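PDB 5TSE: LPS-assembly lipoprotein LptE from Acinetobacter baumannii, which probably works with LptD to assemble lipopolysaccharide at the outer-membrane surface, binding the lipid and helping LptD to assemble correctly. Local coordinates for residues R73-Q79 with P91-A97; N44-V50 with D82-N86; L11-L16 with I133-R137. One frame throughout, in Å; residues are numbered along the deposited sequence.

Contact 1: R73-Q79 with P91-A97. With FMT (formic acid), chain D.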
ATOM      1  N   ARG A  73      -7.061   2.311   9.577  1.00 50.18           N
ATOM      2  CA  ARG A  73      -7.071   2.123   8.142  1.00 52.50           C
ATOM      3  C   ARG A  73      -5.897   2.782   7.462  1.00 50.08           C
ATOM      4  O   ARG A  73      -5.379   3.779   7.945  1.00 45.93           O
ATOM      5  CB  ARG A  73      -8.349   2.731   7.553  1.00 56.86           C
ATOM      6  CG  ARG A  73      -8.474   2.625   6.031  1.00 61.16           C
ATOM      7  CD  ARG A  73      -9.804   3.154   5.484  1.00 65.09           C
ATOM      8  NE  ARG A  73     -10.930   2.561   6.186  1.00 70.58           N
ATOM      9  CZ  ARG A  73     -11.356   1.307   6.032  1.00 74.54           C
ATOM     10  NH1 ARG A  73     -10.747   0.453   5.204  1.00 73.64           N
ATOM     11  NH2 ARG A  73     -12.398   0.890   6.742  1.00 77.76           N
ATOM     12  N   LEU A  74      -5.512   2.210   6.323  1.00 48.54           N
ATOM     13  CA  LEU A  74      -4.499   2.791   5.459  1.00 46.39           C
ATOM     14  C   LEU A  74      -5.050   2.696   4.045  1.00 44.96           C
ATOM     15  O   LEU A  74      -5.477   1.641   3.601  1.00 42.91           O
ATOM     16  CB  LEU A  74      -3.142   2.096   5.584  1.00 46.72           C
ATOM     17  CG  LEU A  74      -1.994   2.712   4.765  1.00 46.35           C
ATOM     18  CD1 LEU A  74      -1.937   4.230   4.885  1.00 46.05           C
ATOM     19  CD2 LEU A  74      -0.662   2.096   5.182  1.00 45.82           C
ATOM     20  N   THR A  75      -5.063   3.824   3.354  1.00 45.79           N
ATOM     21  CA  THR A  75      -5.588   3.891   2.002  1.00 47.78           C
ATOM     22  C   THR A  75      -4.506   4.418   1.072  1.00 48.47           C
ATOM     23  O   THR A  75      -3.823   5.379   1.407  1.00 51.28           O
ATOM     24  CB  THR A  75      -6.805   4.820   1.991  1.00 48.44           C
ATOM     25  OG1 THR A  75      -7.780   4.299   2.914  1.00 49.93           O
ATOM     26  CG2 THR A  75      -7.394   4.948   0.596  1.00 49.88           C
ATOM     27  N   VAL A  76      -4.336   3.784  -0.082  1.00 51.89           N
ATOM     28  CA  VAL A  76      -3.311   4.225  -1.049  1.00 55.18           C
ATOM     29  C   VAL A  76      -3.820   4.248  -2.492  1.00 55.99           C
ATOM     30  O   VAL A  76      -4.455   3.301  -2.950  1.00 59.43           O
ATOM     31  CB  VAL A  76      -2.029   3.344  -0.984  1.00 53.24           C
ATOM     32  CG1 VAL A  76      -1.088   3.646  -2.144  1.00 55.94           C
ATOM     33  CG2 VAL A  76      -1.296   3.552   0.321  1.00 51.74           C
ATOM     34  N   THR A  77      -3.536   5.348  -3.186  1.00 57.18           N
ATOM     35  CA  THR A  77      -3.869   5.505  -4.601  1.00 56.89           C
ATOM     36  C   THR A  77      -2.530   5.505  -5.325  1.00 56.10           C
ATOM     37  O   THR A  77      -1.599   6.209  -4.936  1.00 56.87           O
ATOM     38  CB  THR A  77      -4.665   6.792  -4.880  1.00 59.68           C
ATOM     39  OG1 THR A  77      -5.913   6.748  -4.161  1.00 60.28           O
ATOM     40  CG2 THR A  77      -4.959   6.947  -6.379  1.00 58.81           C
ATOM     41  N   PHE A  78      -2.412   4.694  -6.361  1.00 61.33           N
ATOM     42  CA  PHE A  78      -1.172   4.614  -7.106  1.00 59.00           C
ATOM     43  C   PHE A  78      -1.415   4.281  -8.570  1.00 61.58           C
ATOM     44  O   PHE A  78      -2.444   3.710  -8.931  1.00 65.68           O
ATOM     45  CB  PHE A  78      -0.275   3.545  -6.493  1.00 56.61           C
ATOM     46  CG  PHE A  78      -0.754   2.146  -6.733  1.00 59.45           C
ATOM     47  CD1 PHE A  78      -1.708   1.565  -5.900  1.00 60.41           C
ATOM     48  CD2 PHE A  78      -0.247   1.397  -7.795  1.00 63.25           C
ATOM     49  CE1 PHE A  78      -2.150   0.272  -6.124  1.00 62.40           C
ATOM     50  CE2 PHE A  78      -0.686   0.097  -8.023  1.00 64.69           C
ATOM     51  CZ  PHE A  78      -1.639  -0.465  -7.189  1.00 65.15           C
ATOM     52  N   GLN A  79      -0.440   4.618  -9.401  1.00 61.70           N
ATOM     53  CA  GLN A  79      -0.514   4.337 -10.821  1.00 63.50           C
ATOM     54  C   GLN A  79       0.892   4.145 -11.336  1.00 62.62           C
ATOM     55  O   GLN A  79       1.823   4.760 -10.827  1.00 64.13           O
ATOM     56  CB  GLN A  79      -1.194   5.491 -11.561  1.00 66.50           C
ATOM     57  CG  GLN A  79      -0.402   6.789 -11.598  1.00 69.65           C
ATOM     58  CD  GLN A  79      -1.190   7.969 -12.154  1.00 75.38           C
ATOM     59  OE1 GLN A  79      -2.384   7.867 -12.439  1.00 79.27           O
ATOM     60  NE2 GLN A  79      -0.514   9.105 -12.303  1.00 76.48           N
ATOM     61  N   PRO A  91      -5.186   5.495 -12.126  1.00 72.59           N
ATOM     62  CA  PRO A  91      -4.954   5.339 -10.692  1.00 68.49           C
ATOM     63  C   PRO A  91      -5.787   4.200 -10.107  1.00 70.64           C
ATOM     64  O   PRO A  91      -6.847   3.894 -10.613  1.00 73.73           O
ATOM     65  CB  PRO A  91      -5.385   6.686 -10.092  1.00 69.12           C
ATOM     66  CG  PRO A  91      -5.484   7.645 -11.223  1.00 71.23           C
ATOM     67  CD  PRO A  91      -5.645   6.852 -12.486  1.00 73.86           C
ATOM     68  N   ARG A  92      -5.270   3.575  -9.062  1.00 71.39           N
ATOM     69  CA  ARG A  92      -5.929   2.481  -8.371  1.00 70.81           C
ATOM     70  C   ARG A  92      -5.857   2.785  -6.875  1.00 66.90           C
ATOM     71  O   ARG A  92      -4.771   3.033  -6.362  1.00 63.42           O
ATOM     72  CB  ARG A  92      -5.208   1.178  -8.698  1.00 72.64           C
ATOM     73  CG  ARG A  92      -5.592  -0.013  -7.837  1.00 76.65           C
ATOM     74  CD  ARG A  92      -7.068  -0.383  -7.930  1.00 81.99           C
ATOM     75  NE  ARG A  92      -7.453  -0.840  -9.261  1.00 86.94           N
ATOM     76  CZ  ARG A  92      -8.668  -1.264  -9.589  1.00 90.50           C
ATOM     77  NH1 ARG A  92      -9.641  -1.301  -8.682  1.00 95.64           N
ATOM     78  NH2 ARG A  92      -8.913  -1.661 -10.830  1.00 94.60           N
ATOM     79  N   THR A  93      -7.010   2.771  -6.198  1.00 63.37           N
ATOM     80  CA  THR A  93      -7.117   3.060  -4.769  1.00 62.43           C
ATOM     81  C   THR A  93      -7.388   1.785  -3.961  1.00 62.16           C
ATOM     82  O   THR A  93      -8.407   1.135  -4.170  1.00 66.89           O
ATOM     83  CB  THR A  93      -8.252   4.081  -4.519  1.00 66.15           C
ATOM     84  OG1 THR A  93      -7.934   5.309  -5.187  1.00 70.08           O
ATOM     85  CG2 THR A  93      -8.447   4.368  -3.030  1.00 63.87           C
ATOM     86  N   LEU A  94      -6.483   1.434  -3.043  1.00 56.25           N
ATOM     87  CA  LEU A  94      -6.638   0.233  -2.207  1.00 55.46           C
ATOM     88  C   LEU A  94      -6.656   0.611  -0.738  1.00 54.98           C
ATOM     89  O   LEU A  94      -6.211   1.680  -0.366  1.00 55.17           O
ATOM     90  CB  LEU A  94      -5.505  -0.756  -2.440  1.00 53.73           C
ATOM     91  CG  LEU A  94      -5.225  -1.136  -3.886  1.00 55.77           C
ATOM     92  CD1 LEU A  94      -4.166  -2.231  -3.924  1.00 53.97           C
ATOM     93  CD2 LEU A  94      -6.496  -1.586  -4.587  1.00 61.25           C
ATOM     94  N   THR A  95      -7.147  -0.293   0.098  1.00 54.26           N
ATOM     95  CA  THR A  95      -7.240  -0.013   1.504  1.00 53.66           C
ATOM     96  C   THR A  95      -7.134  -1.277   2.335  1.00 52.85           C
ATOM     97  O   THR A  95      -7.536  -2.352   1.903  1.00 54.84           O
ATOM     98  CB  THR A  95      -8.573   0.704   1.822  1.00 56.99           C
ATOM     99  OG1 THR A  95      -8.555   1.196   3.162  1.00 54.52           O
ATOM    100  CG2 THR A  95      -9.779  -0.226   1.641  1.00 61.11           C
ATOM    101  N   ALA A  96      -6.563  -1.143   3.520  1.00 50.09           N
ATOM    102  CA  ALA A  96      -6.446  -2.269   4.445  1.00 52.81           C
ATOM    103  C   ALA A  96      -6.889  -1.744   5.783  1.00 51.78           C
ATOM    104  O   ALA A  96      -6.735  -0.557   6.058  1.00 53.28           O
ATOM    105  CB  ALA A  96      -5.018  -2.777   4.512  1.00 53.06           C
ATOM    106  N   ALA A  97      -7.427  -2.620   6.623  1.00 52.90           N
ATOM    107  CA  ALA A  97      -7.916  -2.194   7.910  1.00 49.40           C
ATOM    108  C   ALA A  97      -8.058  -3.309   8.921  1.00 50.45           C
ATOM    109  O   ALA A  97      -8.345  -4.442   8.568  1.00 54.11           O
ATOM    110  CB  ALA A  97      -9.274  -1.536   7.715  1.00 51.61           C
TER
HETATM  111  C   FMT D 201      -6.332   8.463  -0.760  1.00 80.74           C
HETATM  112  O1  FMT D 201      -6.279   7.970  -1.873  1.00 76.78           O
HETATM  113  O2  FMT D 201      -5.472   8.047   0.162  1.00 80.86           O
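The guanidinium group of Arg-73 has the methyl CB of Ala-97 over one face and the hydroxyl of Thr-95 at its edge. Arg-73 NH1 donates to Thr-95 OG1 at 3.1 Å; the N-H...O angle is 165° and the oxygen lies only 7° out of the guanidinium plane. Arg-73 carries CG anti to the backbone N (chi1 179°) and bends at chi3, which folds the head back over the neighbouring strand. The other flat group, the Phe-78 ring, takes Arg-92 CB over one face, offset toward the rim, while Leu-94 CD1 approaches the ring edge at Phe-78 CE1, 3.9 Å away.

These groups sit on opposite faces of an antiparallel hairpin of strands 68-81 and 92-101. Three hydrogen-bonded pairs, Leu-74 with Ala-96, Val-76 with Leu-94 and Phe-78 with Arg-92, give the ladder six backbone bonds. Leu-74 O accepts twice: Ala-96 N reaches it at 3.0 Å, and Thr-95 OG1 comes in from above the carbonyl plane at 3.1 Å. Thr-95 OG1 is thus both donor to a carbonyl and acceptor from Arg-73.

On that same face Thr-93 OG1 donates to Thr-77 OG1 over 2.7 Å, and Thr-77 OG1 passes a bond to formic acid O1 at 2.6 Å; Thr-57 also holds this molecule, probably a crystallisation component. On the side of the sheet that carries Phe-78, Leu-74 and Val-76 pack against helix 110-134.

The chemistry divides accordingly. One face is threaded by hydroxyls that relay hydrogen bonds between the strands and offer bonding groups to a small molecule of the liquor. The other is largely apolar: Leu-74, Val-76 and Leu-94 supply surface to the long helix, and Phe-78 lies against Leu-51 and Leu-138.

Contact 2: N44-V50 with D82-N86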
ATOM      1  N   ASN A  44      16.776   1.846 -11.674  1.00 86.67           N
ATOM      2  CA  ASN A  44      16.754   3.257 -12.043  1.00 86.66           C
ATOM      3  C   ASN A  44      17.106   3.388 -13.534  1.00 88.95           C
ATOM      4  O   ASN A  44      17.281   4.500 -14.032  1.00 90.27           O
ATOM      5  CB  ASN A  44      17.758   4.051 -11.206  1.00 88.03           C
ATOM      6  CG  ASN A  44      17.592   3.814  -9.717  1.00 87.99           C
ATOM      7  OD1 ASN A  44      17.756   2.686  -9.242  1.00 88.73           O
ATOM      8  ND2 ASN A  44      17.304   4.878  -8.962  1.00 85.65           N
ATOM      9  N   ASP A  45      17.203   2.248 -14.233  1.00 89.07           N
ATOM     10  CA  ASP A  45      17.537   2.217 -15.665  1.00 90.43           C
ATOM     11  C   ASP A  45      16.469   2.930 -16.482  1.00 89.71           C
ATOM     12  O   ASP A  45      15.289   2.913 -16.126  1.00 84.60           O
ATOM     13  CB  ASP A  45      17.696   0.773 -16.163  1.00 91.75           C
ATOM     14  CG  ASP A  45      18.840   0.027 -15.472  1.00 93.47           C
ATOM     15  OD1 ASP A  45      19.704   0.682 -14.836  1.00 90.32           O
ATOM     16  OD2 ASP A  45      18.870  -1.225 -15.579  1.00 93.94           O
ATOM     17  N   ASN A  46      16.884   3.511 -17.605  1.00 90.21           N
ATOM     18  CA  ASN A  46      15.980   4.297 -18.446  1.00 91.47           C
ATOM     19  C   ASN A  46      14.760   3.526 -19.018  1.00 90.34           C
ATOM     20  O   ASN A  46      13.821   4.147 -19.515  1.00 88.66           O
ATOM     21  CB  ASN A  46      16.780   4.978 -19.570  1.00 97.66           C
ATOM     22  CG  ASN A  46      16.086   6.215 -20.127  1.00100.43           C
ATOM     23  OD1 ASN A  46      15.208   6.804 -19.482  1.00100.34           O
ATOM     24  ND2 ASN A  46      16.516   6.648 -21.308  1.00104.38           N
ATOM     25  N   ASP A  47      14.776   2.191 -18.942  1.00 91.48           N
ATOM     26  CA  ASP A  47      13.638   1.359 -19.418  1.00 91.48           C
ATOM     27  C   ASP A  47      12.703   0.898 -18.276  1.00 87.38           C
ATOM     28  O   ASP A  47      11.674   0.259 -18.527  1.00 86.41           O
ATOM     29  CB  ASP A  47      14.134   0.123 -20.179  1.00 93.66           C
ATOM     30  CG  ASP A  47      14.891  -0.851 -19.291  1.00 95.79           C
ATOM     31  OD1 ASP A  47      15.447  -0.420 -18.252  1.00 98.35           O
ATOM     32  OD2 ASP A  47      14.937  -2.047 -19.637  1.00 97.30           O
ATOM     33  N   ALA A  48      13.078   1.197 -17.032  1.00 85.93           N
ATOM     34  CA  ALA A  48      12.276   0.816 -15.855  1.00 81.09           C
ATOM     35  C   ALA A  48      11.087   1.734 -15.685  1.00 77.40           C
ATOM     36  O   ALA A  48      11.146   2.886 -16.065  1.00 79.76           O
ATOM     37  CB  ALA A  48      13.131   0.857 -14.600  1.00 77.59           C
ATOM     38  N   TYR A  49      10.003   1.215 -15.120  1.00 75.68           N
ATOM     39  CA  TYR A  49       8.822   2.030 -14.877  1.00 74.23           C
ATOM     40  C   TYR A  49       8.890   2.652 -13.473  1.00 68.13           C
ATOM     41  O   TYR A  49       9.874   2.481 -12.747  1.00 65.29           O
ATOM     42  CB  TYR A  49       7.534   1.222 -15.130  1.00 78.19           C
ATOM     43  CG  TYR A  49       7.341   0.899 -16.601  1.00 87.29           C
ATOM     44  CD1 TYR A  49       6.774   1.837 -17.467  1.00 91.45           C
ATOM     45  CD2 TYR A  49       7.743  -0.330 -17.135  1.00 91.69           C
ATOM     46  CE1 TYR A  49       6.605   1.563 -18.816  1.00 96.95           C
ATOM     47  CE2 TYR A  49       7.572  -0.614 -18.484  1.00 96.38           C
ATOM     48  CZ  TYR A  49       7.002   0.336 -19.319  1.00 99.24           C
ATOM     49  OH  TYR A  49       6.832   0.073 -20.658  1.00104.17           O
ATOM     50  N   VAL A  50       7.860   3.412 -13.121  1.00 62.67           N
ATOM     51  CA  VAL A  50       7.808   4.071 -11.850  1.00 59.36           C
ATOM     52  C   VAL A  50       6.467   3.827 -11.196  1.00 59.97           C
ATOM     53  O   VAL A  50       5.424   4.124 -11.765  1.00 60.51           O
ATOM     54  CB  VAL A  50       8.010   5.596 -11.998  1.00 61.33           C
ATOM     55  CG1 VAL A  50       7.861   6.294 -10.647  1.00 57.51           C
ATOM     56  CG2 VAL A  50       9.371   5.907 -12.633  1.00 63.41           C
ATOM     57  N   ASP A  82       5.922   5.764 -16.665  1.00 65.47           N
ATOM     58  CA  ASP A  82       7.247   5.487 -17.227  1.00 68.16           C
ATOM     59  C   ASP A  82       8.161   6.611 -16.737  1.00 64.92           C
ATOM     60  O   ASP A  82       7.701   7.555 -16.094  1.00 60.33           O
ATOM     61  CB  ASP A  82       7.220   5.400 -18.765  1.00 72.32           C
ATOM     62  CG  ASP A  82       6.785   6.690 -19.431  1.00 70.66           C
ATOM     63  OD1 ASP A  82       6.864   7.759 -18.797  1.00 70.45           O
ATOM     64  OD2 ASP A  82       6.379   6.638 -20.609  1.00 78.05           O
ATOM     65  N   ARG A  83       9.440   6.539 -17.072  1.00 67.87           N
ATOM     66  CA  ARG A  83      10.393   7.560 -16.627  1.00 68.42           C
ATOM     67  C   ARG A  83      10.301   8.921 -17.345  1.00 69.73           C
ATOM     68  O   ARG A  83      11.044   9.842 -17.012  1.00 73.15           O
ATOM     69  CB  ARG A  83      11.807   6.992 -16.658  1.00 70.82           C
ATOM     70  CG  ARG A  83      11.964   5.855 -15.655  1.00 69.06           C
ATOM     71  CD  ARG A  83      13.331   5.210 -15.742  1.00 72.02           C
ATOM     72  NE  ARG A  83      14.382   6.195 -15.534  1.00 70.40           N
ATOM     73  CZ  ARG A  83      14.828   6.602 -14.349  1.00 71.33           C
ATOM     74  NH1 ARG A  83      14.323   6.119 -13.210  1.00 71.28           N
ATOM     75  NH2 ARG A  83      15.788   7.518 -14.300  1.00 72.14           N
ATOM     76  N   GLN A  84       9.386   9.044 -18.304  1.00 70.73           N
ATOM     77  CA  GLN A  84       9.161  10.307 -19.013  1.00 71.07           C
ATOM     78  C   GLN A  84       7.933  11.065 -18.470  1.00 68.99           C
ATOM     79  O   GLN A  84       7.625  12.151 -18.948  1.00 66.58           O
ATOM     80  CB  GLN A  84       9.041  10.085 -20.527  1.00 71.84           C
ATOM     81  CG  GLN A  84      10.358   9.717 -21.206  1.00 75.99           C
ATOM     82  CD  GLN A  84      10.877   8.325 -20.867  1.00 80.65           C
ATOM     83  OE1 GLN A  84      10.102   7.378 -20.669  1.00 79.51           O
ATOM     84  NE2 GLN A  84      12.204   8.183 -20.844  1.00 83.70           N
ATOM     85  N   GLY A  85       7.253  10.491 -17.472  1.00 70.05           N
ATOM     86  CA  GLY A  85       6.072  11.115 -16.848  1.00 72.35           C
ATOM     87  C   GLY A  85       4.718  10.647 -17.370  1.00 75.49           C
ATOM     88  O   GLY A  85       3.671  11.021 -16.821  1.00 71.90           O
ATOM     89  N   ASN A  86       4.739   9.821 -18.416  1.00 78.39           N
ATOM     90  CA  ASN A  86       3.515   9.322 -19.036  1.00 79.89           C
ATOM     91  C   ASN A  86       2.824   8.308 -18.153  1.00 79.31           C
ATOM     92  O   ASN A  86       3.422   7.307 -17.746  1.00 77.84           O
ATOM     93  CB  ASN A  86       3.813   8.649 -20.384  1.00 82.63           C
ATOM     94  CG  ASN A  86       4.556   9.557 -21.350  1.00 81.86           C
ATOM     95  OD1 ASN A  86       5.429   9.107 -22.085  1.00 80.22           O
ATOM     96  ND2 ASN A  86       4.228  10.841 -21.330  1.00 81.25           N
TER
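Arg-83 reaches across to 44-50 and is met mainly by backbone carbonyls. Its CB points toward that segment, and Arg-83 CG, anti to the carbonyl carbon (chi1 -65°), comes 3.1 Å from Ala-48 O and 4.0 Å from Val-50 CG2. The next carbon, Arg-83 CD, lies 3.0 Å from Asp-45 O. A bend at chi3 (57°) then turns the head so that Asn-44 O stands 3.2 Å from Arg-83 CZ, over the centre of one guanidinium face. The N-H groups point poorly for bonding to Asn-44 O or Asp-45 O, and no hydrogen bond crosses between the segments.

Beside it, Tyr-49 CD1 rests 3.8 Å from Asp-82 CB, with ring and carboxylate planes only 16° apart. Each segment contains a type I turn, Asp-45 to Ala-48 and Asp-82 to Gly-85. In the second, Asp-82 OD1 accepts from Gln-84 N at 2.9 Å, an Asx turn, and from Asn-86 N; the two donors come from opposite faces of the carboxylate.

Holding at this surface site therefore rests largely on packing; the carbonyl oxygen over the guanidinium face is probably a favourable electrostatic neighbour for the positive charge, while the Asx turn fixes the loop that presents it.

Contact 3: L11-L16 with I133-R137; sequences LVYKKL and ISANR
Tyr-13 and Ile-133 touch where the chain's N-terminal part meets the Schellman motif that ends helix 110-134. Tyr-13 CD2 lies 3.7 Å from Ile-133 CG2, the two side chains crossing at about a right angle. Farther along, Leu-16 CD1 approaches Ile-133 CD1 at 4.3 Å, so the isoleucine uses separate branches for its two neighbours. Leu-11, with CG anti to the backbone N (chi1 -171°), brings CD1 to 3.9 Å from Ser-134 CA. Val-12 lays both methyls against one side of the Asn-136 side chain, Val-12 CG2 3.7 Å from Asn-136 CB and CG1 beside the amide.

What places these groups is the helix end. Asn-136, at positive phi (45°), is the C-prime residue; its N bonds to Ile-133 O, and Arg-137 N bonds to Gln-132 O. Reversing the chain here carries the Asn-136 side chain out to Val-12. Ser-134 OG bonds back to the helix carbonyls of Thr-130 and Arg-131. Leu-51 of strand 49-64 also touches Ile-133. On the other side of the contact, backbone bonds of Leu-16 to Gln-41 and Ser-43 set strand 15-19 in the sheet.

A water whose approach to Asn-136 OD1 is doubtfully short accepts from Tyr-13 OH at 3.0 Å.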
ATOM      1  N   LEU A  11       5.083 -11.239 -15.961  1.00 97.55           N
ATOM      2  CA  LEU A  11       5.294 -10.035 -15.179  1.00 92.15           C
ATOM      3  C   LEU A  11       5.405  -8.861 -16.139  1.00 91.69           C
ATOM      4  O   LEU A  11       6.464  -8.612 -16.721  1.00 95.06           O
ATOM      5  CB  LEU A  11       6.559 -10.206 -14.338  1.00 91.68           C
ATOM      6  CG  LEU A  11       6.922  -9.186 -13.277  1.00 89.08           C
ATOM      7  CD1 LEU A  11       5.812  -9.078 -12.245  1.00 86.99           C
ATOM      8  CD2 LEU A  11       8.237  -9.609 -12.633  1.00 88.75           C
ATOM      9  N   VAL A  12       4.280  -8.172 -16.321  1.00 90.71           N
ATOM     10  CA  VAL A  12       4.180  -7.013 -17.239  1.00 91.07           C
ATOM     11  C   VAL A  12       5.120  -5.823 -16.930  1.00 88.22           C
ATOM     12  O   VAL A  12       5.498  -5.089 -17.855  1.00 89.23           O
ATOM     13  CB  VAL A  12       2.715  -6.501 -17.365  1.00 90.49           C
ATOM     14  CG1 VAL A  12       1.849  -7.485 -18.146  1.00 91.42           C
ATOM     15  CG2 VAL A  12       2.108  -6.228 -15.994  1.00 91.34           C
ATOM     16  N   TYR A  13       5.491  -5.642 -15.654  1.00 84.24           N
ATOM     17  CA  TYR A  13       6.393  -4.554 -15.227  1.00 80.46           C
ATOM     18  C   TYR A  13       7.633  -5.153 -14.559  1.00 80.43           C
ATOM     19  O   TYR A  13       7.686  -5.297 -13.326  1.00 76.05           O
ATOM     20  CB  TYR A  13       5.688  -3.609 -14.256  1.00 79.44           C
ATOM     21  CG  TYR A  13       4.312  -3.182 -14.697  1.00 80.90           C
ATOM     22  CD1 TYR A  13       4.135  -2.261 -15.734  1.00 84.17           C
ATOM     23  CD2 TYR A  13       3.178  -3.680 -14.059  1.00 80.60           C
ATOM     24  CE1 TYR A  13       2.860  -1.871 -16.133  1.00 85.60           C
ATOM     25  CE2 TYR A  13       1.905  -3.298 -14.446  1.00 80.77           C
ATOM     26  CZ  TYR A  13       1.745  -2.394 -15.477  1.00 81.12           C
ATOM     27  OH  TYR A  13       0.473  -2.024 -15.847  1.00 79.76           O
ATOM     28  N   LYS A  14       8.636  -5.477 -15.375  1.00 82.04           N
ATOM     29  CA  LYS A  14       9.856  -6.116 -14.879  1.00 83.54           C
ATOM     30  C   LYS A  14      10.696  -5.228 -13.985  1.00 77.57           C
ATOM     31  O   LYS A  14      11.143  -5.654 -12.931  1.00 74.71           O
ATOM     32  CB  LYS A  14      10.763  -6.596 -16.029  1.00 89.86           C
ATOM     33  CG  LYS A  14      10.208  -7.668 -16.962  1.00 96.86           C
ATOM     34  CD  LYS A  14       9.230  -7.125 -17.991  1.00 99.96           C
ATOM     35  CE  LYS A  14       8.942  -8.158 -19.071  1.00104.39           C
ATOM     36  NZ  LYS A  14       8.076  -7.596 -20.145  1.00105.62           N
ATOM     37  N   LYS A  15      10.937  -4.003 -14.432  1.00 78.98           N
ATOM     38  CA  LYS A  15      11.782  -3.068 -13.688  1.00 79.86           C
ATOM     39  C   LYS A  15      11.002  -1.883 -13.142  1.00 75.11           C
ATOM     40  O   LYS A  15      10.246  -1.240 -13.869  1.00 74.86           O
ATOM     41  CB  LYS A  15      12.911  -2.568 -14.581  1.00 82.69           C
ATOM     42  CG  LYS A  15      13.841  -3.646 -15.095  1.00 87.54           C
ATOM     43  CD  LYS A  15      14.931  -3.021 -15.950  1.00 91.76           C
ATOM     44  CE  LYS A  15      15.875  -4.062 -16.522  1.00 96.74           C
ATOM     45  NZ  LYS A  15      16.948  -3.434 -17.344  1.00100.19           N
ATOM     46  N   LEU A  16      11.217  -1.592 -11.860  1.00 74.50           N
ATOM     47  CA  LEU A  16      10.541  -0.491 -11.184  1.00 72.51           C
ATOM     48  C   LEU A  16      11.399   0.349 -10.264  1.00 69.34           C
ATOM     49  O   LEU A  16      12.465  -0.062  -9.794  1.00 70.17           O
ATOM     50  CB  LEU A  16       9.355  -0.996 -10.349  1.00 72.29           C
ATOM     51  CG  LEU A  16       8.063  -1.385 -11.056  1.00 75.49           C
ATOM     52  CD1 LEU A  16       7.004  -1.742 -10.024  1.00 72.47           C
ATOM     53  CD2 LEU A  16       7.574  -0.231 -11.912  1.00 79.01           C
ATOM     54  N   ILE A 133       0.132  -5.468  -9.248  1.00 69.06           N
ATOM     55  CA  ILE A 133       1.188  -5.205 -10.229  1.00 71.97           C
ATOM     56  C   ILE A 133       1.570  -6.533 -10.890  1.00 71.06           C
ATOM     57  O   ILE A 133       1.486  -6.671 -12.105  1.00 69.90           O
ATOM     58  CB  ILE A 133       2.415  -4.541  -9.566  1.00 71.70           C
ATOM     59  CG1 ILE A 133       2.064  -3.101  -9.183  1.00 70.72           C
ATOM     60  CG2 ILE A 133       3.624  -4.527 -10.490  1.00 71.39           C
ATOM     61  CD1 ILE A 133       3.123  -2.413  -8.363  1.00 74.81           C
ATOM     62  N   SER A 134       1.961  -7.500 -10.064  1.00 73.56           N
ATOM     63  CA  SER A 134       2.372  -8.837 -10.521  1.00 76.02           C
ATOM     64  C   SER A 134       1.281  -9.578 -11.300  1.00 72.27           C
ATOM     65  O   SER A 134       1.584 -10.355 -12.198  1.00 70.39           O
ATOM     66  CB  SER A 134       2.798  -9.683  -9.319  1.00 76.86           C
ATOM     67  OG  SER A 134       1.732  -9.807  -8.387  1.00 73.71           O
ATOM     68  N   ALA A 135       0.022  -9.323 -10.941  1.00 76.40           N
ATOM     69  CA  ALA A 135      -1.145  -9.940 -11.591  1.00 75.70           C
ATOM     70  C   ALA A 135      -1.755  -9.068 -12.704  1.00 71.56           C
ATOM     71  O   ALA A 135      -2.824  -9.395 -13.210  1.00 76.05           O
ATOM     72  CB  ALA A 135      -2.210 -10.276 -10.545  1.00 74.88           C
ATOM     73  N   ASN A 136      -1.091  -7.966 -13.070  1.00 71.25           N
ATOM     74  CA  ASN A 136      -1.557  -7.070 -14.145  1.00 73.36           C
ATOM     75  C   ASN A 136      -3.053  -6.788 -14.039  1.00 72.85           C
ATOM     76  O   ASN A 136      -3.805  -6.997 -14.999  1.00 68.03           O
ATOM     77  CB  ASN A 136      -1.230  -7.688 -15.519  1.00 75.19           C
ATOM     78  CG  ASN A 136      -1.685  -6.819 -16.685  1.00 75.58           C
ATOM     79  OD1 ASN A 136      -1.687  -5.594 -16.606  1.00 74.76           O
ATOM     80  ND2 ASN A 136      -2.078  -7.462 -17.778  1.00 78.77           N
ATOM     81  N   ARG A 137      -3.476  -6.313 -12.868  1.00 74.87           N
ATOM     82  CA  ARG A 137      -4.884  -6.032 -12.632  1.00 79.41           C
ATOM     83  C   ARG A 137      -5.156  -4.510 -12.542  1.00 81.83           C
ATOM     84  O   ARG A 137      -6.066  -4.080 -11.835  1.00 89.60           O
ATOM     85  CB  ARG A 137      -5.351  -6.772 -11.364  1.00 81.71           C
ATOM     86  CG  ARG A 137      -6.849  -7.050 -11.342  1.00 84.36           C
ATOM     87  CD  ARG A 137      -7.222  -8.213 -12.252  1.00 83.41           C
ATOM     88  NE  ARG A 137      -8.609  -8.136 -12.716  1.00 83.89           N
ATOM     89  CZ  ARG A 137      -9.692  -8.427 -11.996  1.00 85.97           C
ATOM     90  NH1 ARG A 137     -10.901  -8.308 -12.554  1.00 85.15           N
ATOM     91  NH2 ARG A 137      -9.591  -8.813 -10.723  1.00 87.66           N
TER
HETATM   92  O   HOH W   1      -1.780  -3.803 -14.952  1.00 57.23           O

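Overall arrangement
All three contacts reach one mixed sheet, in which strands 15-19, 49-64, 68-81 and 92-101 lie side by side in that order. The centre of contact 1 lies about 6 Å from the centre of the chain, that of contact 3 about 15 Å and that of contact 2 about 20 Å. The centres of contacts 2 and 3 are about 14 Å apart, and they meet directly: Tyr-49 N lies 2.8 Å from Lys-15 O, probably hydrogen-bonded, while Ala-48 packs on Lys-15 and Tyr-49 on Leu-16. Contacts 1 and 3, about 17 Å apart between centres, touch lightly through Arg-92 and Arg-137. Contacts 1 and 2 adjoin only along the sequence. The bound formic acid belongs to contact 1.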